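Local structure of cysteine desulfurase (Thermococcus onnurineus, 5B89) at residues His366-Arg371 and Glu404-Val409. The protein probably catalyses the pyridoxal-phosphate-dependent removal of sulfur from L-cysteine, passing it to a sulfur carrier and leaving L-alanine. Numbering follows the deposited sequence.
Sequences HSIMVR and ETFLGV
ND1 of H366 is hydrogen-bonded to the backbone O of I362, one turn back in helix 356-365, and that bond helps fix the rotation of an imidazole one face of which is covered by V409. CG1 of V409 sits 3.8 Å from the centroid of the H366 ring and 15° off the ring normal, a CH-pi contact displaced toward the ND1-CG side of the rim. The other methyl, CG2, lies 3.7 Å from CD2 of H366, and both methyls of the valine thus bear on the imidazole. V409 turns CG1 anti to its backbone N (chi1 175°), which sends that methyl to the ring and leaves CG2 to be shared with I368, whose CD1 lies 3.9 Å from it. The isoleucine is nearly extended beyond CB, and the same CD1 comes down on the backbone of the helix, 3.8 Å from CA of F406. The other branch of I368, CG2, approaches the F406 ring obliquely.

All this happens in the small C-terminal domain of a fold-type I enzyme, away from the pyridoxal phosphate site, where helix 356-365 gives way to strand 368-373 of the four-stranded mixed sheet. The helix ends in a Schellman motif: S367, with positive phi, is its C-prime residue, I368 N bonds to L363 O and S367 N to D364 O. Helix 400-415 packs against this turn and the start of the strand, and L363 touches both I368 and V409. With V409 cut back to an alanine, the H366 face and the I368 CD1 methyl would probably lose their common partner, opening a gap between turn and helix. M369 packs on H72 of the second subunit, while within the chain its backbone bonds to I38 in strand 38-39 and to F40 just past it.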
loop_
_atom_site.group_PDB
_atom_site.type_symbol
_atom_site.label_atom_id
_atom_site.label_comp_id
_atom_site.label_asym_id
_atom_site.label_seq_id
_atom_site.Cartn_x
_atom_site.Cartn_y
_atom_site.Cartn_z
ATOM N N HIS B 366 -0.263 -30.852 14.605
ATOM C CA HIS B 366 0.598 -30.718 15.727
ATOM C C HIS B 366 0.947 -29.277 16.117
ATOM O O HIS B 366 1.854 -29.040 16.838
ATOM C CB HIS B 366 1.871 -31.541 15.521
ATOM C CG HIS B 366 1.659 -33.012 15.448
ATOM N ND1 HIS B 366 1.263 -33.715 14.354
ATOM C CD2 HIS B 366 1.875 -33.919 16.421
ATOM C CE1 HIS B 366 1.159 -35.013 14.675
ATOM N NE2 HIS B 366 1.535 -35.123 15.900
ATOM N N SER B 367 0.146 -28.328 15.594
ATOM C CA SER B 367 0.303 -26.930 15.852
ATOM C C SER B 367 1.689 -26.342 15.411
ATOM O O SER B 367 2.108 -25.386 16.055
ATOM C CB SER B 367 0.066 -26.589 17.301
ATOM O OG SER B 367 -1.310 -26.928 17.635
ATOM N N ILE B 368 2.254 -26.955 14.366
ATOM C CA ILE B 368 3.477 -26.432 13.780
ATOM C C ILE B 368 3.096 -25.910 12.370
ATOM O O ILE B 368 2.535 -26.552 11.539
ATOM C CB ILE B 368 4.515 -27.546 13.612
ATOM C CG1 ILE B 368 4.874 -28.163 14.980
ATOM C CG2 ILE B 368 5.752 -26.983 12.879
ATOM C CD1 ILE B 368 5.651 -29.482 14.848
ATOM N N MET B 369 3.440 -24.611 12.167
ATOM C CA MET B 369 3.059 -23.826 10.996
ATOM C C MET B 369 4.240 -23.766 10.050
ATOM O O MET B 369 5.245 -23.153 10.366
ATOM C CB MET B 369 2.648 -22.407 11.432
ATOM C CG MET B 369 1.696 -22.179 12.590
ATOM S SD MET B 369 -0.037 -22.727 12.411
ATOM C CE MET B 369 -0.041 -24.387 13.169
ATOM N N VAL B 370 4.025 -24.468 8.946
ATOM C CA VAL B 370 4.970 -24.414 7.848
ATOM C C VAL B 370 4.240 -24.126 6.555
ATOM O O VAL B 370 3.040 -24.238 6.438
ATOM C CB VAL B 370 5.801 -25.724 7.713
ATOM C CG1 VAL B 370 6.699 -25.987 8.874
ATOM C CG2 VAL B 370 4.947 -26.931 7.371
ATOM N N ARG B 371 5.017 -23.747 5.504
ATOM C CA ARG B 371 4.393 -23.522 4.193
ATOM C C ARG B 371 4.827 -24.621 3.232
ATOM O O ARG B 371 5.823 -25.288 3.401
ATOM C CB ARG B 371 4.723 -22.111 3.677
ATOM C CG ARG B 371 3.637 -21.665 2.683
ATOM C CD ARG B 371 3.379 -20.185 2.587
ATOM N NE ARG B 371 2.637 -19.539 3.656
ATOM C CZ ARG B 371 1.389 -19.070 3.606
ATOM N NH1 ARG B 371 0.599 -19.240 2.552
ATOM N NH2 ARG B 371 0.950 -18.410 4.635
ATOM N N GLU B 404 13.193 -29.195 18.339
ATOM C CA GLU B 404 13.146 -30.570 18.839
ATOM C C GLU B 404 11.718 -31.152 18.770
ATOM O O GLU B 404 11.538 -32.263 18.444
ATOM C CB GLU B 404 13.743 -30.675 20.225
ATOM C CG GLU B 404 15.203 -30.273 20.376
ATOM C CD GLU B 404 16.184 -31.218 19.751
ATOM O OE1 GLU B 404 15.809 -32.241 19.286
ATOM O OE2 GLU B 404 17.334 -30.854 19.755
ATOM N N THR B 405 10.712 -30.334 19.067
ATOM C CA THR B 405 9.350 -30.779 18.940
ATOM C C THR B 405 9.053 -31.144 17.479
ATOM O O THR B 405 8.525 -32.127 17.202
ATOM C CB THR B 405 8.385 -29.716 19.463
ATOM O OG1 THR B 405 8.686 -29.485 20.805
ATOM C CG2 THR B 405 6.923 -30.115 19.307
ATOM N N PHE B 406 9.461 -30.274 16.558
ATOM C CA PHE B 406 9.301 -30.466 15.155
ATOM C C PHE B 406 9.990 -31.758 14.717
ATOM O O PHE B 406 9.428 -32.495 14.015
ATOM C CB PHE B 406 9.878 -29.232 14.381
ATOM C CG PHE B 406 10.190 -29.473 12.950
ATOM C CD1 PHE B 406 9.244 -29.339 12.017
ATOM C CD2 PHE B 406 11.455 -29.787 12.543
ATOM C CE1 PHE B 406 9.510 -29.557 10.695
ATOM C CE2 PHE B 406 11.729 -30.007 11.221
ATOM C CZ PHE B 406 10.748 -29.897 10.299
ATOM N N LEU B 407 11.223 -31.953 15.151
ATOM C CA LEU B 407 11.974 -33.167 14.751
ATOM C C LEU B 407 11.295 -34.475 15.279
ATOM O O LEU B 407 11.254 -35.452 14.583
ATOM C CB LEU B 407 13.400 -33.086 15.205
ATOM C CG LEU B 407 14.311 -32.056 14.421
ATOM C CD1 LEU B 407 15.642 -32.018 15.047
ATOM C CD2 LEU B 407 14.396 -32.434 12.963
ATOM N N GLY B 408 10.713 -34.344 16.435
ATOM C CA GLY B 408 9.928 -35.450 16.992
ATOM C C GLY B 408 8.698 -35.767 16.220
ATOM O O GLY B 408 8.378 -36.931 15.932
ATOM N N VAL B 409 7.990 -34.710 15.720
ATOM C CA VAL B 409 6.897 -34.948 14.862
ATOM C C VAL B 409 7.253 -35.490 13.469
ATOM O O VAL B 409 6.635 -36.379 12.954
ATOM C CB VAL B 409 5.973 -33.657 14.703
ATOM C CG1 VAL B 409 4.856 -33.834 13.693
ATOM C CG2 VAL B 409 5.526 -33.195 16.025
#